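Local coordinates for o-succinylbenzoate synthase (Synechococcus elongatus, PDB 2OZT), which converts 2-succinyl-6-hydroxy-2,4-cyclohexadiene-1-carboxylate to 2-succinylbenzoate, a dehydration on the pathway to phylloquinone that depends on a divalent metal ion, at residues 222-227 / 231-236; 197-200 / 205-208. One frame throughout, in Å; residues are numbered along the deposited sequence.

Followed from the N terminus, the chain makes the two contacts in series. Contact 2 comes first: after strand 192-196 the loop 197-200 packs against helix 204-213, and the loop closes over four intervening residues. The chain then runs through strand 218-220 before contact 1 opens, where the loop 222-227 is met by helix 227-235 across three residues. The contacts neither nest nor cross, but they lie side by side in consecutive beta-alpha units of the barrel domain. Ser223 OG meets Gln197 NE2 at 2.9 Å, probably as a hydrogen bond, and also packs on Leu207, so the two loops are joined beside the metal site.

Contact 1: 222-227 / 231-236; sequences ESVVSA and QRWVDR. With NA (sodium ion), chain D.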
ATOM      1  N   GLU A 222       4.883  -7.188   3.106  1.00 14.68           N
ATOM      2  CA  GLU A 222       6.124  -6.758   3.737  1.00 14.44           C
ATOM      3  C   GLU A 222       7.327  -7.084   2.874  1.00 15.15           C
ATOM      4  O   GLU A 222       8.334  -6.343   2.897  1.00 15.66           O
ATOM      5  CB  GLU A 222       6.255  -7.425   5.118  1.00 14.99           C
ATOM      6  CG  GLU A 222       5.309  -6.860   6.215  1.00 16.27           C
ATOM      7  CD  GLU A 222       3.911  -7.471   6.298  1.00 16.25           C
ATOM      8  OE1 GLU A 222       3.479  -8.170   5.359  1.00 16.10           O
ATOM      9  OE2 GLU A 222       3.191  -7.202   7.323  1.00 18.56           O
ATOM     10  N   SER A 223       7.230  -8.141   2.065  1.00 13.34           N
ATOM     11  CA  SER A 223       8.334  -8.513   1.195  1.00 14.89           C
ATOM     12  C   SER A 223       8.553  -7.589   0.005  1.00 15.54           C
ATOM     13  O   SER A 223       9.643  -7.644  -0.615  1.00 15.82           O
ATOM     14  CB  SER A 223       8.141  -9.937   0.648  1.00 13.93           C
ATOM     15  OG  SER A 223       8.406 -10.939   1.642  1.00 15.68           O
ATOM     16  N   VAL A 224       7.513  -6.824  -0.357  1.00 15.53           N
ATOM     17  CA  VAL A 224       7.593  -5.979  -1.552  1.00 15.84           C
ATOM     18  C   VAL A 224       7.255  -4.519  -1.257  1.00 16.92           C
ATOM     19  O   VAL A 224       6.111  -4.109  -1.297  1.00 17.52           O
ATOM     20  CB  VAL A 224       6.803  -6.537  -2.770  1.00 16.10           C
ATOM     21  CG1 VAL A 224       7.493  -7.819  -3.319  1.00 16.08           C
ATOM     22  CG2 VAL A 224       5.338  -6.849  -2.440  1.00 15.28           C
ATOM     23  N   VAL A 225       8.280  -3.760  -0.935  1.00 16.75           N
ATOM     24  CA  VAL A 225       8.129  -2.329  -0.671  1.00 16.80           C
ATOM     25  C   VAL A 225       8.575  -1.524  -1.906  1.00 16.52           C
ATOM     26  O   VAL A 225       7.799  -0.748  -2.495  1.00 17.18           O
ATOM     27  CB  VAL A 225       8.914  -1.955   0.595  1.00 16.30           C
ATOM     28  CG1 VAL A 225       8.863  -0.423   0.844  1.00 16.99           C
ATOM     29  CG2 VAL A 225       8.354  -2.752   1.810  1.00 20.96           C
ATOM     30  N   SER A 226       9.806  -1.751  -2.325  1.00 16.76           N
ATOM     31  CA  SER A 226      10.408  -0.990  -3.427  1.00 16.67           C
ATOM     32  C   SER A 226      10.305  -1.695  -4.771  1.00 15.96           C
ATOM     33  O   SER A 226      10.082  -2.923  -4.842  1.00 15.98           O
ATOM     34  CB  SER A 226      11.896  -0.766  -3.133  1.00 16.10           C
ATOM     35  OG  SER A 226      12.579  -2.025  -3.193  1.00 19.64           O
ATOM     36  N   ALA A 227      10.454  -0.912  -5.848  1.00 15.61           N
ATOM     37  CA  ALA A 227      10.543  -1.502  -7.179  1.00 15.93           C
ATOM     38  C   ALA A 227      11.606  -2.604  -7.262  1.00 16.84           C
ATOM     39  O   ALA A 227      11.399  -3.652  -7.913  1.00 16.69           O
ATOM     40  CB  ALA A 227      10.832  -0.394  -8.208  1.00 16.21           C
ATOM     41  N   GLN A 231      10.913  -6.377  -8.536  1.00 15.17           N
ATOM     42  CA  GLN A 231      11.658  -6.991  -9.642  1.00 15.81           C
ATOM     43  C   GLN A 231      12.347  -8.283  -9.198  1.00 15.70           C
ATOM     44  O   GLN A 231      12.345  -9.261  -9.957  1.00 15.32           O
ATOM     45  CB  GLN A 231      12.678  -5.999 -10.206  1.00 17.07           C
ATOM     46  CG  GLN A 231      13.487  -6.609 -11.352  1.00 18.61           C
ATOM     47  CD  GLN A 231      14.446  -5.666 -11.964  1.00 26.42           C
ATOM     48  OE1 GLN A 231      14.052  -4.799 -12.750  1.00 30.80           O
ATOM     49  NE2 GLN A 231      15.732  -5.844 -11.660  1.00 28.53           N
ATOM     50  N   ARG A 232      12.967  -8.282  -8.012  1.00 16.06           N
ATOM     51  CA  ARG A 232      13.599  -9.529  -7.507  1.00 15.53           C
ATOM     52  C   ARG A 232      12.612 -10.720  -7.456  1.00 15.41           C
ATOM     53  O   ARG A 232      12.933 -11.873  -7.840  1.00 16.88           O
ATOM     54  CB  ARG A 232      14.234  -9.275  -6.140  1.00 17.14           C
ATOM     55  CG  ARG A 232      14.887 -10.489  -5.492  1.00 18.40           C
ATOM     56  CD  ARG A 232      15.626 -10.070  -4.196  1.00 20.94           C
ATOM     57  NE  ARG A 232      16.736  -9.145  -4.499  1.00 21.60           N
ATOM     58  CZ  ARG A 232      16.779  -7.849  -4.184  1.00 25.78           C
ATOM     59  NH1 ARG A 232      15.796  -7.284  -3.495  1.00 23.96           N
ATOM     60  NH2 ARG A 232      17.832  -7.107  -4.543  1.00 25.38           N
ATOM     61  N   TRP A 233      11.378 -10.445  -7.027  1.00 14.67           N
ATOM     62  CA  TRP A 233      10.380 -11.518  -6.903  1.00 14.23           C
ATOM     63  C   TRP A 233       9.823 -11.951  -8.255  1.00 15.51           C
ATOM     64  O   TRP A 233       9.537 -13.119  -8.481  1.00 16.05           O
ATOM     65  CB  TRP A 233       9.293 -11.071  -5.948  1.00 14.72           C
ATOM     66  CG  TRP A 233       9.703 -11.293  -4.513  1.00 14.47           C
ATOM     67  CD1 TRP A 233      10.099 -10.365  -3.587  1.00 15.31           C
ATOM     68  CD2 TRP A 233       9.782 -12.562  -3.866  1.00 15.00           C
ATOM     69  NE1 TRP A 233      10.383 -10.983  -2.380  1.00 15.47           N
ATOM     70  CE2 TRP A 233      10.184 -12.329  -2.533  1.00 14.78           C
ATOM     71  CE3 TRP A 233       9.507 -13.873  -4.279  1.00 16.47           C
ATOM     72  CZ2 TRP A 233      10.344 -13.356  -1.613  1.00 16.58           C
ATOM     73  CZ3 TRP A 233       9.638 -14.897  -3.362  1.00 16.80           C
ATOM     74  CH2 TRP A 233      10.061 -14.643  -2.047  1.00 16.85           C
ATOM     75  N   VAL A 234       9.694 -11.009  -9.184  1.00 15.65           N
ATOM     76  CA  VAL A 234       9.325 -11.393 -10.545  1.00 16.20           C
ATOM     77  C   VAL A 234      10.392 -12.323 -11.118  1.00 16.67           C
ATOM     78  O   VAL A 234      10.071 -13.309 -11.779  1.00 16.80           O
ATOM     79  CB  VAL A 234       9.230 -10.142 -11.426  1.00 16.06           C
ATOM     80  CG1 VAL A 234       9.117 -10.503 -12.876  1.00 19.05           C
ATOM     81  CG2 VAL A 234       8.004  -9.272 -10.989  1.00 16.96           C
ATOM     82  N   ASP A 235      11.649 -11.962 -10.907  1.00 17.19           N
ATOM     83  CA  ASP A 235      12.733 -12.737 -11.541  1.00 16.75           C
ATOM     84  C   ASP A 235      12.883 -14.089 -10.854  1.00 18.65           C
ATOM     85  O   ASP A 235      13.452 -15.020 -11.452  1.00 19.33           O
ATOM     86  CB  ASP A 235      14.050 -11.931 -11.575  1.00 17.63           C
ATOM     87  CG  ASP A 235      13.984 -10.726 -12.510  1.00 20.94           C
ATOM     88  OD1 ASP A 235      13.117 -10.681 -13.405  1.00 24.96           O
ATOM     89  OD2 ASP A 235      14.830  -9.827 -12.349  1.00 23.55           O
ATOM     90  N   ARG A 236      12.403 -14.199  -9.614  1.00 17.18           N
ATOM     91  CA  ARG A 236      12.305 -15.497  -8.932  1.00 17.64           C
ATOM     92  C   ARG A 236      11.125 -16.336  -9.416  1.00 17.81           C
ATOM     93  O   ARG A 236      10.940 -17.473  -8.958  1.00 19.38           O
ATOM     94  CB  ARG A 236      12.148 -15.295  -7.417  1.00 16.92           C
ATOM     95  CG  ARG A 236      13.459 -15.020  -6.718  1.00 18.45           C
ATOM     96  CD  ARG A 236      13.248 -14.518  -5.274  1.00 18.19           C
ATOM     97  NE  ARG A 236      14.536 -14.313  -4.623  1.00 20.84           N
ATOM     98  CZ  ARG A 236      14.720 -13.692  -3.468  1.00 21.78           C
ATOM     99  NH1 ARG A 236      13.687 -13.189  -2.783  1.00 21.64           N
ATOM    100  NH2 ARG A 236      15.948 -13.589  -2.986  1.00 21.60           N
TER
HETATM  101 NA    NA D 701       0.808  -8.374   5.198  1.00 25.98          NA
HETATM  102  O   HOH W   1      11.651  -9.347  -0.233  1.00 21.32           O
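Trp233 reaches from helix 227-235 toward the loop 222-227 and meets it through the pyrrole side of its indole. The apolar part is small: Val224 CG1 lies 3.7 Å from Trp233 CD1, the two side chains crossing at about a right angle, and Ser223 CB packs near NE1. Val224 CG1 stands anti to its own carbonyl carbon (chi1 -69°), which turns this methyl to the indole. The polar link runs through a water at the ring edge, in the indole plane; it accepts from Trp233 NE1 at 3.0 Å and donates to Ser223 O at 2.7 Å. This bridge satisfies the buried indole N-H and spans a direct NE1 to Ser223 O separation of 3.8 Å. Ser223 OG turns elsewhere, to Gln197. Replacing the indole with an alanine here would probably leave the water without its N-H donor and open a gap beside Val224. Arg236 NH1 lies over one face of the ring, toward the rim, and Trp238 and Phe242 also pack around it. Backbone bonding begins the helix: Gln231 N gives a nearly straight bond of 2.8 Å to Ala227 O, while Ser226, at the N-cap, bonds through OG to Glu229 N. At the other end of the loop Glu222 OE1 binds the sodium ion at 2.7 Å, with Asp167 and Asp221 as further ligands, and OE2 bonds to Asn169. This is a beta-to-alpha loop at the C-terminal end of a strand of the enolase-superfamily barrel, where Glu222 follows the magnesium ligand Asp221 into the metal site.

Contact 2: 197-200 / 205-208; sequences QPLP and QALL
Leu207 inserts its two methyls into the bend of the loop 197-200, and nearly all of the contact is apolar packing. Its CD2 touches Pro198 CG, of the proline ring, at 3.8 Å and Leu199 CB at 3.9 Å. Farther out, Leu199 CD1 touches Ala206 CB at 3.6 Å. Leu199 thus meets two successive helix residues, Leu207 through CB and Ala206 through CD1. Leu199 CG is anti to the carbonyl carbon (chi1 -58°), and the extended chi2 carries CD1 out to Ala206. The other methyl, Leu207 CD1, rests against the amide of Gln197, with NE2 at 3.7 Å, the two side chains crossing at about a right angle.

The polar bonds are all made by the Gln197 amide, one within the loop and the others to the neighbouring loop. NE2 of Gln197 donates to Leu199 O at 2.9 Å, almost in its amide plane, besides its link to Ser223; OE1 accepts from Asp221 N. With both ends of the amide held, its rotation is fixed, close to the magnesium ligands Asp221 and Glu196. Helix 204-213 thus brings only apolar side chains to this contact, while the Gln197 amide has its hydrogen bonds met by the two loops, near the metal site.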
ATOM      1  N   GLN A 197       1.359 -12.626   3.053  1.00 12.40           N
ATOM      2  CA  GLN A 197       2.584 -12.671   3.876  1.00 13.00           C
ATOM      3  C   GLN A 197       2.540 -13.754   4.982  1.00 13.46           C
ATOM      4  O   GLN A 197       2.603 -13.436   6.162  1.00 13.75           O
ATOM      5  CB  GLN A 197       2.951 -11.272   4.411  1.00 14.07           C
ATOM      6  CG  GLN A 197       4.434 -11.164   4.791  1.00 14.01           C
ATOM      7  CD  GLN A 197       5.338 -11.015   3.601  1.00 14.04           C
ATOM      8  OE1 GLN A 197       5.045 -10.238   2.667  1.00 14.77           O
ATOM      9  NE2 GLN A 197       6.453 -11.745   3.584  1.00 13.62           N
ATOM     10  N   PRO A 198       2.448 -15.021   4.569  1.00 13.31           N
ATOM     11  CA  PRO A 198       2.372 -16.026   5.637  1.00 14.10           C
ATOM     12  C   PRO A 198       3.642 -16.108   6.465  1.00 15.13           C
ATOM     13  O   PRO A 198       3.561 -16.400   7.679  1.00 17.28           O
ATOM     14  CB  PRO A 198       2.111 -17.324   4.880  1.00 15.05           C
ATOM     15  CG  PRO A 198       2.617 -17.100   3.495  1.00 14.14           C
ATOM     16  CD  PRO A 198       2.283 -15.617   3.239  1.00 13.63           C
ATOM     17  N   LEU A 199       4.784 -15.805   5.868  1.00 13.75           N
ATOM     18  CA  LEU A 199       6.080 -15.910   6.573  1.00 14.20           C
ATOM     19  C   LEU A 199       6.762 -14.566   6.535  1.00 14.33           C
ATOM     20  O   LEU A 199       6.468 -13.773   5.635  1.00 15.39           O
ATOM     21  CB  LEU A 199       6.978 -16.974   5.908  1.00 15.46           C
ATOM     22  CG  LEU A 199       6.429 -18.406   5.799  1.00 15.07           C
ATOM     23  CD1 LEU A 199       7.392 -19.253   4.988  1.00 14.69           C
ATOM     24  CD2 LEU A 199       6.255 -18.954   7.203  1.00 17.20           C
ATOM     25  N   PRO A 200       7.694 -14.321   7.460  1.00 14.54           N
ATOM     26  CA  PRO A 200       8.432 -13.051   7.421  1.00 15.51           C
ATOM     27  C   PRO A 200       9.319 -13.001   6.186  1.00 15.77           C
ATOM     28  O   PRO A 200       9.672 -14.012   5.611  1.00 15.17           O
ATOM     29  CB  PRO A 200       9.261 -13.052   8.715  1.00 17.58           C
ATOM     30  CG  PRO A 200       9.301 -14.478   9.179  1.00 17.85           C
ATOM     31  CD  PRO A 200       8.108 -15.207   8.572  1.00 16.20           C
ATOM     32  N   GLN A 205      12.938 -18.266   0.728  1.00 19.49           N
ATOM     33  CA  GLN A 205      12.941 -19.551   0.049  1.00 19.28           C
ATOM     34  C   GLN A 205      11.716 -20.368   0.380  1.00 18.83           C
ATOM     35  O   GLN A 205      11.128 -21.006  -0.517  1.00 18.34           O
ATOM     36  CB  GLN A 205      14.195 -20.371   0.365  1.00 21.48           C
ATOM     37  CG  GLN A 205      15.483 -19.607   0.165  1.00 24.46           C
ATOM     38  CD  GLN A 205      16.063 -18.988   1.448  1.00 29.75           C
ATOM     39  OE1 GLN A 205      15.350 -18.427   2.318  1.00 27.59           O
ATOM     40  NE2 GLN A 205      17.395 -19.090   1.569  1.00 31.65           N
ATOM     41  N   ALA A 206      11.303 -20.351   1.650  1.00 17.04           N
ATOM     42  CA  ALA A 206      10.101 -21.085   2.023  1.00 17.64           C
ATOM     43  C   ALA A 206       8.827 -20.411   1.466  1.00 16.97           C
ATOM     44  O   ALA A 206       7.867 -21.076   1.090  1.00 17.26           O
ATOM     45  CB  ALA A 206      10.035 -21.249   3.533  1.00 18.68           C
ATOM     46  N   LEU A 207       8.850 -19.081   1.382  1.00 16.88           N
ATOM     47  CA  LEU A 207       7.683 -18.382   0.850  1.00 16.45           C
ATOM     48  C   LEU A 207       7.495 -18.777  -0.603  1.00 15.04           C
ATOM     49  O   LEU A 207       6.394 -19.054  -1.043  1.00 14.73           O
ATOM     50  CB  LEU A 207       7.930 -16.867   0.871  1.00 17.11           C
ATOM     51  CG  LEU A 207       7.563 -16.063   2.115  1.00 19.57           C
ATOM     52  CD1 LEU A 207       8.097 -14.671   1.983  1.00 20.54           C
ATOM     53  CD2 LEU A 207       6.041 -16.051   2.273  1.00 20.38           C
ATOM     54  N   LEU A 208       8.614 -18.796  -1.336  1.00 14.32           N
ATOM     55  CA  LEU A 208       8.564 -19.186  -2.741  1.00 15.27           C
ATOM     56  C   LEU A 208       8.097 -20.636  -2.932  1.00 14.63           C
ATOM     57  O   LEU A 208       7.192 -20.929  -3.718  1.00 14.79           O
ATOM     58  CB  LEU A 208       9.916 -18.919  -3.392  1.00 14.97           C
ATOM     59  CG  LEU A 208      10.021 -19.226  -4.887  1.00 16.31           C
ATOM     60  CD1 LEU A 208       9.071 -18.330  -5.733  1.00 16.77           C
ATOM     61  CD2 LEU A 208      11.493 -19.069  -5.345  1.00 19.12           C
TER